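Thermostable monoacylglycerol lipase (Bacillus, PDB 4LHE) hydrolyses monoacylglycerols to glycerol and a free fatty acid, as a heat-stable lipase of the alpha/beta hydrolase fold. Local coordinates at residues A[189-194]-A[239-244]; A[49-54]-A[81-86]; A[53-58]-A[74-79]. One frame throughout, in Å; residues are numbered along the deposited sequence.

Interaction 1: residues A[189-194]-A[239-244]; sequences LIFVSD and ERSLEF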
loop_
_atom_site.group_PDB
_atom_site.type_symbol
_atom_site.label_atom_id
_atom_site.label_comp_id
_atom_site.label_asym_id
_atom_site.label_seq_id
_atom_site.Cartn_x
_atom_site.Cartn_y
_atom_site.Cartn_z
ATOM N N LEU A 189 7.079 -4.751 -10.560
ATOM C CA LEU A 189 5.943 -4.584 -11.454
ATOM C C LEU A 189 5.162 -3.388 -10.915
ATOM O O LEU A 189 4.605 -3.435 -9.812
ATOM C CB LEU A 189 5.056 -5.837 -11.454
ATOM C CG LEU A 189 3.738 -5.766 -12.239
ATOM C CD1 LEU A 189 4.027 -5.540 -13.703
ATOM C CD2 LEU A 189 2.865 -7.017 -12.059
ATOM N N ILE A 190 5.126 -2.318 -11.693
ATOM C CA ILE A 190 4.652 -1.027 -11.200
ATOM C C ILE A 190 3.349 -0.644 -11.883
ATOM O O ILE A 190 3.353 -0.302 -13.070
ATOM C CB ILE A 190 5.734 0.057 -11.438
ATOM C CG1 ILE A 190 7.033 -0.307 -10.704
ATOM C CG2 ILE A 190 5.261 1.432 -10.984
ATOM C CD1 ILE A 190 8.200 0.622 -11.024
ATOM N N PHE A 191 2.236 -0.714 -11.138
ATOM C CA PHE A 191 0.937 -0.253 -11.619
ATOM C C PHE A 191 0.709 1.238 -11.397
ATOM O O PHE A 191 1.058 1.783 -10.349
ATOM C CB PHE A 191 -0.199 -1.016 -10.923
ATOM C CG PHE A 191 -0.290 -2.466 -11.327
ATOM C CD1 PHE A 191 -0.760 -2.826 -12.587
ATOM C CD2 PHE A 191 0.089 -3.473 -10.443
ATOM C CE1 PHE A 191 -0.843 -4.170 -12.957
ATOM C CE2 PHE A 191 -0.004 -4.805 -10.810
ATOM C CZ PHE A 191 -0.462 -5.158 -12.058
ATOM N N VAL A 192 0.089 1.891 -12.378
ATOM C CA VAL A 192 -0.236 3.304 -12.240
ATOM C C VAL A 192 -1.545 3.616 -12.955
ATOM O O VAL A 192 -1.761 3.217 -14.105
ATOM C CB VAL A 192 0.906 4.213 -12.744
ATOM C CG1 VAL A 192 1.246 3.897 -14.202
ATOM C CG2 VAL A 192 0.529 5.678 -12.568
ATOM N N SER A 193 -2.441 4.280 -12.239
ATOM C CA SER A 193 -3.712 4.669 -12.811
ATOM C C SER A 193 -3.501 5.984 -13.548
ATOM O O SER A 193 -3.034 6.960 -12.939
ATOM C CB SER A 193 -4.769 4.821 -11.711
ATOM O OG SER A 193 -5.120 3.556 -11.162
ATOM N N ASP A 194 -3.808 5.994 -14.847
ATOM C CA ASP A 194 -3.716 7.207 -15.668
ATOM C C ASP A 194 -4.435 8.345 -14.977
ATOM O O ASP A 194 -3.915 9.457 -14.873
ATOM C CB ASP A 194 -4.371 7.009 -17.041
ATOM C CG ASP A 194 -3.567 6.120 -17.959
ATOM O OD1 ASP A 194 -2.348 5.998 -17.743
ATOM O OD2 ASP A 194 -4.156 5.544 -18.901
ATOM N N GLU A 239 -4.686 -10.564 -12.306
ATOM C CA GLU A 239 -4.185 -11.484 -13.331
ATOM C C GLU A 239 -2.722 -11.188 -13.708
ATOM O O GLU A 239 -1.914 -12.110 -13.876
ATOM C CB GLU A 239 -5.129 -11.434 -14.558
ATOM C CG GLU A 239 -4.650 -12.132 -15.825
ATOM C CD GLU A 239 -5.676 -12.044 -16.973
ATOM O OE1 GLU A 239 -6.644 -11.242 -16.870
ATOM O OE2 GLU A 239 -5.514 -12.787 -17.973
ATOM N N ARG A 240 -2.367 -9.907 -13.807
ATOM C CA ARG A 240 -0.983 -9.538 -14.097
ATOM C C ARG A 240 -0.044 -9.818 -12.923
ATOM O O ARG A 240 1.124 -10.153 -13.128
ATOM C CB ARG A 240 -0.883 -8.067 -14.521
ATOM C CG ARG A 240 -1.407 -7.793 -15.917
ATOM C CD ARG A 240 -0.389 -8.185 -16.997
ATOM N NE ARG A 240 -0.270 -7.126 -17.997
ATOM C CZ ARG A 240 0.847 -6.446 -18.225
ATOM N NH1 ARG A 240 1.947 -6.732 -17.536
ATOM N NH2 ARG A 240 0.866 -5.486 -19.139
ATOM N N SER A 241 -0.543 -9.674 -11.697
ATOM C CA SER A 241 0.276 -9.964 -10.529
ATOM C C SER A 241 0.561 -11.468 -10.409
ATOM O O SER A 241 1.686 -11.878 -10.099
ATOM C CB SER A 241 -0.395 -9.427 -9.251
ATOM O OG SER A 241 -0.584 -8.019 -9.326
ATOM N N LEU A 242 -0.470 -12.279 -10.620
ATOM C CA LEU A 242 -0.345 -13.739 -10.579
ATOM C C LEU A 242 0.685 -14.228 -11.589
ATOM O O LEU A 242 1.476 -15.126 -11.296
ATOM C CB LEU A 242 -1.714 -14.375 -10.867
ATOM C CG LEU A 242 -2.610 -14.338 -9.626
ATOM C CD1 LEU A 242 -3.989 -14.902 -9.846
ATOM C CD2 LEU A 242 -1.926 -15.107 -8.508
ATOM N N GLU A 243 0.653 -13.637 -12.782
ATOM C CA GLU A 243 1.627 -13.913 -13.835
ATOM C C GLU A 243 3.024 -13.485 -13.355
ATOM O O GLU A 243 3.995 -14.238 -13.504
ATOM C CB GLU A 243 1.199 -13.173 -15.112
ATOM C CG GLU A 243 2.203 -13.172 -16.248
ATOM C CD GLU A 243 1.880 -12.151 -17.341
ATOM O OE1 GLU A 243 2.824 -11.759 -18.059
ATOM O OE2 GLU A 243 0.699 -11.745 -17.491
ATOM N N PHE A 244 3.111 -12.303 -12.741
ATOM C CA PHE A 244 4.365 -11.815 -12.157
ATOM C C PHE A 244 4.889 -12.783 -11.088
ATOM O O PHE A 244 6.066 -13.169 -11.116
ATOM C CB PHE A 244 4.190 -10.395 -11.588
ATOM C CG PHE A 244 5.435 -9.822 -10.911
ATOM C CD1 PHE A 244 5.547 -9.810 -9.526
ATOM C CD2 PHE A 244 6.466 -9.264 -11.662
ATOM C CE1 PHE A 244 6.662 -9.277 -8.899
ATOM C CE2 PHE A 244 7.591 -8.731 -11.037
ATOM C CZ PHE A 244 7.684 -8.731 -9.653
#
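In the central sheet of the alpha/beta hydrolase fold, strand 188-193 is flanked by helix 234-247, and Leu189 meets Phe244 where the two pack together. The short axes of 189-193 and 239-244 run nearly antiparallel, at 171°, and approach to 10.4 Å, a separation that leaves the side chains to fill the interface. Leu189 does most of this. Its CB sits over one face of the Phe244 ring, 3.9 Å from the centroid and 20° off the ring normal, a CH-pi contact displaced toward the rim. With Leu189 CG anti to the backbone N (chi1 174°), the branch runs on past the ring toward the helix backbone, and Leu189 CD2 ends 3.7 Å from Phe244 CB and equally close to the carbonyl O of Arg240. The two side chains therefore run alongside each other, pointing opposite ways. Phe191, two residues further along the strand, offers its rim: CZ lies 3.8 Å from Arg240 CB, which approaches in the ring plane, and CE2 lies 3.6 Å from Ser241 OG. That hydroxyl is hydrogen-bonded to Ile237 O in the preceding helical turn, and its contact with the ring is packing alone. Val117 of the neighbouring strand 115-119 touches Phe191, Ser241 and Phe244, extending the same apolar layer. No hydrogen bond joins the two segments; the Ser241 hydroxyl and the Arg240 carbonyl, which accepts the helical bond from Phe244 N, are both engaged within the helix, so what joins it to the strand is apolar packing.

Interaction 2: residues A[49-54]-A[81-86]; sequences TVCLPR and YGWLKQ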
loop_
_atom_site.group_PDB
_atom_site.type_symbol
_atom_site.label_atom_id
_atom_site.label_comp_id
_atom_site.label_asym_id
_atom_site.label_seq_id
_atom_site.Cartn_x
_atom_site.Cartn_y
_atom_site.Cartn_z
ATOM N N THR A 49 0.320 -18.496 0.175
ATOM C CA THR A 49 0.156 -18.034 1.541
ATOM C C THR A 49 0.056 -16.513 1.455
ATOM O O THR A 49 0.812 -15.864 0.724
ATOM C CB THR A 49 1.328 -18.492 2.396
ATOM O OG1 THR A 49 1.285 -19.925 2.472
ATOM C CG2 THR A 49 1.256 -17.920 3.799
ATOM N N VAL A 50 -0.890 -15.953 2.193
ATOM C CA VAL A 50 -1.250 -14.555 2.038
ATOM C C VAL A 50 -1.307 -13.896 3.414
ATOM O O VAL A 50 -1.840 -14.477 4.360
ATOM C CB VAL A 50 -2.599 -14.475 1.313
ATOM C CG1 VAL A 50 -3.386 -13.286 1.754
ATOM C CG2 VAL A 50 -2.381 -14.477 -0.206
ATOM N N CYS A 51 -0.726 -12.706 3.537
ATOM C CA CYS A 51 -0.810 -11.941 4.789
ATOM C C CYS A 51 -1.270 -10.508 4.507
ATOM O O CYS A 51 -0.609 -9.758 3.776
ATOM C CB CYS A 51 0.544 -11.949 5.517
ATOM S SG CYS A 51 0.677 -10.851 6.975
ATOM N N LEU A 52 -2.399 -10.127 5.092
ATOM C CA LEU A 52 -2.969 -8.805 4.853
ATOM C C LEU A 52 -3.250 -8.173 6.202
ATOM O O LEU A 52 -4.369 -8.280 6.733
ATOM C CB LEU A 52 -4.246 -8.895 3.983
ATOM C CG LEU A 52 -5.158 -7.656 3.876
ATOM C CD1 LEU A 52 -4.361 -6.376 3.646
ATOM C CD2 LEU A 52 -6.183 -7.825 2.765
ATOM N N PRO A 53 -2.219 -7.540 6.784
ATOM C CA PRO A 53 -2.312 -6.929 8.117
ATOM C C PRO A 53 -3.132 -5.652 8.094
ATOM O O PRO A 53 -3.314 -5.048 7.025
ATOM C CB PRO A 53 -0.845 -6.606 8.467
ATOM C CG PRO A 53 -0.150 -6.461 7.127
ATOM C CD PRO A 53 -0.854 -7.470 6.223
ATOM N N ARG A 54 -3.633 -5.267 9.264
ATOM C CA ARG A 54 -4.319 -3.997 9.459
ATOM C C ARG A 54 -3.287 -3.066 10.082
ATOM O O ARG A 54 -2.784 -3.351 11.174
ATOM C CB ARG A 54 -5.505 -4.195 10.422
ATOM C CG ARG A 54 -6.265 -2.916 10.805
ATOM C CD ARG A 54 -7.454 -3.226 11.747
ATOM N NE ARG A 54 -7.029 -3.715 13.063
ATOM C CZ ARG A 54 -6.496 -2.943 14.008
ATOM N NH1 ARG A 54 -6.294 -1.650 13.773
ATOM N NH2 ARG A 54 -6.138 -3.462 15.177
ATOM N N TYR A 81 5.602 -9.218 7.407
ATOM C CA TYR A 81 6.710 -9.847 6.702
ATOM C C TYR A 81 7.308 -10.983 7.533
ATOM O O TYR A 81 7.645 -12.063 7.002
ATOM C CB TYR A 81 7.758 -8.786 6.363
ATOM C CG TYR A 81 9.085 -9.342 5.940
ATOM C CD1 TYR A 81 9.329 -9.664 4.617
ATOM C CD2 TYR A 81 10.110 -9.516 6.869
ATOM C CE1 TYR A 81 10.558 -10.164 4.226
ATOM C CE2 TYR A 81 11.343 -10.014 6.491
ATOM C CZ TYR A 81 11.559 -10.335 5.175
ATOM O OH TYR A 81 12.786 -10.828 4.814
ATOM N N GLY A 82 7.398 -10.761 8.839
ATOM C CA GLY A 82 7.930 -11.765 9.744
ATOM C C GLY A 82 7.049 -13.000 9.830
ATOM O O GLY A 82 7.548 -14.142 9.860
ATOM N N TRP A 83 5.738 -12.777 9.872
ATOM C CA TRP A 83 4.769 -13.876 9.847
ATOM C C TRP A 83 4.945 -14.713 8.590
ATOM O O TRP A 83 4.931 -15.948 8.647
ATOM C CB TRP A 83 3.348 -13.319 9.926
ATOM C CG TRP A 83 2.276 -14.363 10.005
ATOM C CD1 TRP A 83 1.789 -14.953 11.131
ATOM C CD2 TRP A 83 1.556 -14.929 8.907
ATOM N NE1 TRP A 83 0.814 -15.857 10.802
ATOM C CE2 TRP A 83 0.647 -15.862 9.442
ATOM C CE3 TRP A 83 1.592 -14.739 7.516
ATOM C CZ2 TRP A 83 -0.226 -16.608 8.637
ATOM C CZ3 TRP A 83 0.728 -15.479 6.718
ATOM C CH2 TRP A 83 -0.175 -16.400 7.286
ATOM N N LEU A 84 5.115 -14.047 7.452
ATOM C CA LEU A 84 5.314 -14.741 6.178
ATOM C C LEU A 84 6.649 -15.484 6.145
ATOM O O LEU A 84 6.725 -16.638 5.691
ATOM C CB LEU A 84 5.301 -13.746 5.017
ATOM C CG LEU A 84 3.962 -13.382 4.380
ATOM C CD1 LEU A 84 4.210 -12.567 3.096
ATOM C CD2 LEU A 84 3.173 -14.618 4.075
ATOM N N LYS A 85 7.703 -14.827 6.628
ATOM C CA LYS A 85 9.043 -15.422 6.572
ATOM C C LYS A 85 9.140 -16.723 7.379
ATOM O O LYS A 85 9.926 -17.620 7.041
ATOM C CB LYS A 85 10.089 -14.416 7.031
ATOM C CG LYS A 85 11.311 -14.391 6.146
ATOM C CD LYS A 85 12.432 -13.595 6.805
ATOM C CE LYS A 85 13.683 -13.593 5.941
ATOM N NZ LYS A 85 14.856 -13.052 6.688
ATOM N N GLN A 86 8.320 -16.844 8.421
ATOM C CA GLN A 86 8.264 -18.091 9.187
ATOM C C GLN A 86 7.683 -19.224 8.361
ATOM O O GLN A 86 7.991 -20.388 8.593
ATOM C CB GLN A 86 7.412 -17.922 10.451
ATOM C CG GLN A 86 8.047 -17.086 11.560
ATOM C CD GLN A 86 7.108 -16.878 12.743
ATOM O OE1 GLN A 86 6.065 -16.213 12.627
ATOM N NE2 GLN A 86 7.472 -17.446 13.888
#
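Cys51 lies against the six-membered ring of Trp83, its CB 3.6 Å from Trp83 CE3 and nearly as near to CZ3. The sulfur makes a sulfur-aromatic contact: SG is 4.9 Å from that ring's centroid and 47° off its normal, an oblique approach. SG is anti to the backbone N (chi1 172°), which carries the sulfur along the indole, while CB, set by the strand backbone, sits between the indole and Leu84, whose CG it meets at 3.9 Å. Thr49, on the same side of the strand, repeats the pattern through its methyl: CG2 is 3.8 Å from Trp83 CZ3 and the same distance from Leu84 CD2. Its hydroxyl is used apart from the helix, bonded to Gly19 O and Asn18 N. Between these two residues the carbonyl O of Val50 comes within 3.6 Å of Trp83 CZ3. This is helix 70-87 packed on the central sheet of the alpha/beta hydrolase fold, the axes of 49-52 and 81-86 at 166° and 8.8 Å apart at their closest. Leu24 on the adjoining strand 21-26 touches both Cys51 and Leu84. Replacing Trp83 by an alanine is likely to open a gap beside Cys51 and Thr49 and to leave the sulfur without its aromatic neighbour. Arg87 adds a cation-pi contact, and Tyr15, on strand 14-16 at one edge of the sheet, meets the indole edge-to-face.

Interaction 3: residues A[53-58]-A[74-79]; sequences PRLKGH and VASVEE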
loop_
_atom_site.group_PDB
_atom_site.type_symbol
_atom_site.label_atom_id
_atom_site.label_comp_id
_atom_site.label_asym_id
_atom_site.label_seq_id
_atom_site.Cartn_x
_atom_site.Cartn_y
_atom_site.Cartn_z
ATOM N N PRO A 53 -2.219 -7.540 6.784
ATOM C CA PRO A 53 -2.312 -6.929 8.117
ATOM C C PRO A 53 -3.132 -5.652 8.094
ATOM O O PRO A 53 -3.314 -5.048 7.025
ATOM C CB PRO A 53 -0.845 -6.606 8.467
ATOM C CG PRO A 53 -0.150 -6.461 7.127
ATOM C CD PRO A 53 -0.854 -7.470 6.223
ATOM N N ARG A 54 -3.633 -5.267 9.264
ATOM C CA ARG A 54 -4.319 -3.997 9.459
ATOM C C ARG A 54 -3.287 -3.066 10.082
ATOM O O ARG A 54 -2.784 -3.351 11.174
ATOM C CB ARG A 54 -5.505 -4.195 10.422
ATOM C CG ARG A 54 -6.265 -2.916 10.805
ATOM C CD ARG A 54 -7.454 -3.226 11.747
ATOM N NE ARG A 54 -7.029 -3.715 13.063
ATOM C CZ ARG A 54 -6.496 -2.943 14.008
ATOM N NH1 ARG A 54 -6.294 -1.650 13.773
ATOM N NH2 ARG A 54 -6.138 -3.462 15.177
ATOM N N LEU A 55 -2.919 -1.990 9.388
ATOM C CA LEU A 55 -1.882 -1.100 9.918
ATOM C C LEU A 55 -2.352 -0.455 11.220
ATOM O O LEU A 55 -3.515 -0.036 11.319
ATOM C CB LEU A 55 -1.519 -0.004 8.908
ATOM C CG LEU A 55 -0.921 -0.470 7.587
ATOM C CD1 LEU A 55 -0.569 0.702 6.710
ATOM C CD2 LEU A 55 0.279 -1.356 7.834
ATOM N N LYS A 56 -1.459 -0.365 12.212
ATOM C CA LYS A 56 -1.801 0.300 13.475
ATOM C C LYS A 56 -2.473 1.658 13.246
ATOM O O LYS A 56 -2.010 2.469 12.436
ATOM C CB LYS A 56 -0.582 0.469 14.384
ATOM C CG LYS A 56 -0.983 0.841 15.813
ATOM C CD LYS A 56 0.200 0.900 16.760
ATOM C CE LYS A 56 -0.289 0.866 18.204
ATOM N NZ LYS A 56 0.797 1.126 19.195
ATOM N N GLY A 57 -3.586 1.886 13.941
ATOM C CA GLY A 57 -4.261 3.168 13.875
ATOM C C GLY A 57 -5.282 3.242 12.749
ATOM O O GLY A 57 -6.019 4.228 12.639
ATOM N N HIS A 58 -5.315 2.199 11.920
ATOM C CA HIS A 58 -6.212 2.136 10.775
ATOM C C HIS A 58 -7.381 1.187 11.037
ATOM O O HIS A 58 -7.252 0.204 11.787
ATOM C CB HIS A 58 -5.439 1.710 9.522
ATOM C CG HIS A 58 -4.425 2.715 9.085
ATOM N ND1 HIS A 58 -3.284 2.976 9.806
ATOM C CD2 HIS A 58 -4.393 3.553 8.016
ATOM C CE1 HIS A 58 -2.579 3.913 9.196
ATOM N NE2 HIS A 58 -3.232 4.277 8.104
ATOM N N VAL A 74 5.274 0.967 9.785
ATOM C CA VAL A 74 6.391 0.099 9.404
ATOM C C VAL A 74 6.429 -1.155 10.263
ATOM O O VAL A 74 6.643 -2.268 9.756
ATOM C CB VAL A 74 7.748 0.842 9.465
ATOM C CG1 VAL A 74 8.918 -0.153 9.410
ATOM C CG2 VAL A 74 7.828 1.823 8.322
ATOM N N ALA A 75 6.209 -0.983 11.566
ATOM C CA ALA A 75 6.205 -2.124 12.462
ATOM C C ALA A 75 5.096 -3.114 12.089
ATOM O O ALA A 75 5.329 -4.317 12.096
ATOM C CB ALA A 75 6.090 -1.683 13.909
ATOM N N SER A 76 3.903 -2.613 11.753
ATOM C CA SER A 76 2.796 -3.488 11.342
ATOM C C SER A 76 3.178 -4.302 10.130
ATOM O O SER A 76 2.875 -5.485 10.058
ATOM C CB SER A 76 1.552 -2.673 10.976
ATOM O OG SER A 76 1.026 -2.001 12.092
ATOM N N VAL A 77 3.815 -3.652 9.160
ATOM C CA VAL A 77 4.244 -4.331 7.938
ATOM C C VAL A 77 5.410 -5.288 8.197
ATOM O O VAL A 77 5.486 -6.374 7.603
ATOM C CB VAL A 77 4.642 -3.316 6.868
ATOM C CG1 VAL A 77 5.024 -4.030 5.596
ATOM C CG2 VAL A 77 3.479 -2.382 6.605
ATOM N N GLU A 78 6.316 -4.893 9.090
ATOM C CA GLU A 78 7.462 -5.746 9.432
ATOM C C GLU A 78 7.025 -7.050 10.074
ATOM O O GLU A 78 7.599 -8.108 9.805
ATOM C CB GLU A 78 8.414 -5.024 10.389
ATOM C CG GLU A 78 9.380 -4.072 9.709
ATOM C CD GLU A 78 10.528 -4.789 9.013
ATOM O OE1 GLU A 78 10.568 -6.047 9.014
ATOM O OE2 GLU A 78 11.404 -4.075 8.473
ATOM N N GLU A 79 6.025 -6.948 10.948
ATOM C CA GLU A 79 5.417 -8.087 11.646
ATOM C C GLU A 79 4.669 -8.980 10.659
ATOM O O GLU A 79 4.624 -10.207 10.823
ATOM C CB GLU A 79 4.470 -7.561 12.733
ATOM C CG GLU A 79 3.432 -8.544 13.246
ATOM C CD GLU A 79 2.535 -7.941 14.327
ATOM O OE1 GLU A 79 2.609 -8.395 15.487
ATOM O OE2 GLU A 79 1.748 -7.023 14.016
#
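Leu55 and Ser76 form the tight part of this contact, their CA atoms 5.4 Å apart, where the loop after strand 49-52 passes helix 70-87. Leu55 CD2 lies 3.6 Å from both Ser76 CB and Val77 CG2, and the Leu55 and Val77 side chains cross at a slant. Leu55 chi1 of -63° sets CG anti to the carbonyl carbon, from where its end comes up to the helix; Met98 and Leu102 of helix 98-109 also touch it, close to the probable nucleophile elbow. Beside this apolar wedge, Lys56 N donates to Ser76 OG at 3.0 Å, with a nearly straight N-H...O angle of 163°. The same hydroxyl has a weak bond to Asp72 O, one turn back. Lys56 marks the looser side. Its CB is 3.7 Å from Ser76 OG, but the extended chain beyond leads away from the helix, and the residue is partly exposed. Pro53, though buried against Leu24, comes no nearer than 4.2 Å, CB to Ser76 O. A type II beta turn runs from Leu55 to His58, with positive phi at Gly57. It is closed by His58 N to Leu55 O; His58 ND1 also donates to Lys56 O at 3.0 Å, from above the carbonyl plane, and Arg54, just before the turn, reaches His58 O with NH1 at 2.9 Å. From outside the loop, Glu3 pairs with Arg54 and accepts from Gly57 N. Across these two segments the one directional link is thus the Lys56 N to Ser76 OG bond, set beside the leucine-valine packing, while bonds inside the loop close the turn.

All three contacts are mainly buried, but they differ in chemistry. Interactions 1 and 2 each pack a helix almost antiparallel to a strand of the same sheet, with centres about 20 Å apart, and neither has a hydrogen bond between its segments; the first uses an aliphatic-aromatic overlap, the second sets a cysteine and a threonine methyl against an indole, with a sulfur-aromatic contact. Interaction 3 replaces the strand with a loop and gains a directional backbone-to-hydroxyl bond, with partly exposed residues at its margin. It shares Pro53 and Arg54 with interaction 2, and both use helix 70-87 at successive turns, centres about 11 Å apart. Interactions 1 and 3 lie on opposite sides of the chain's centre.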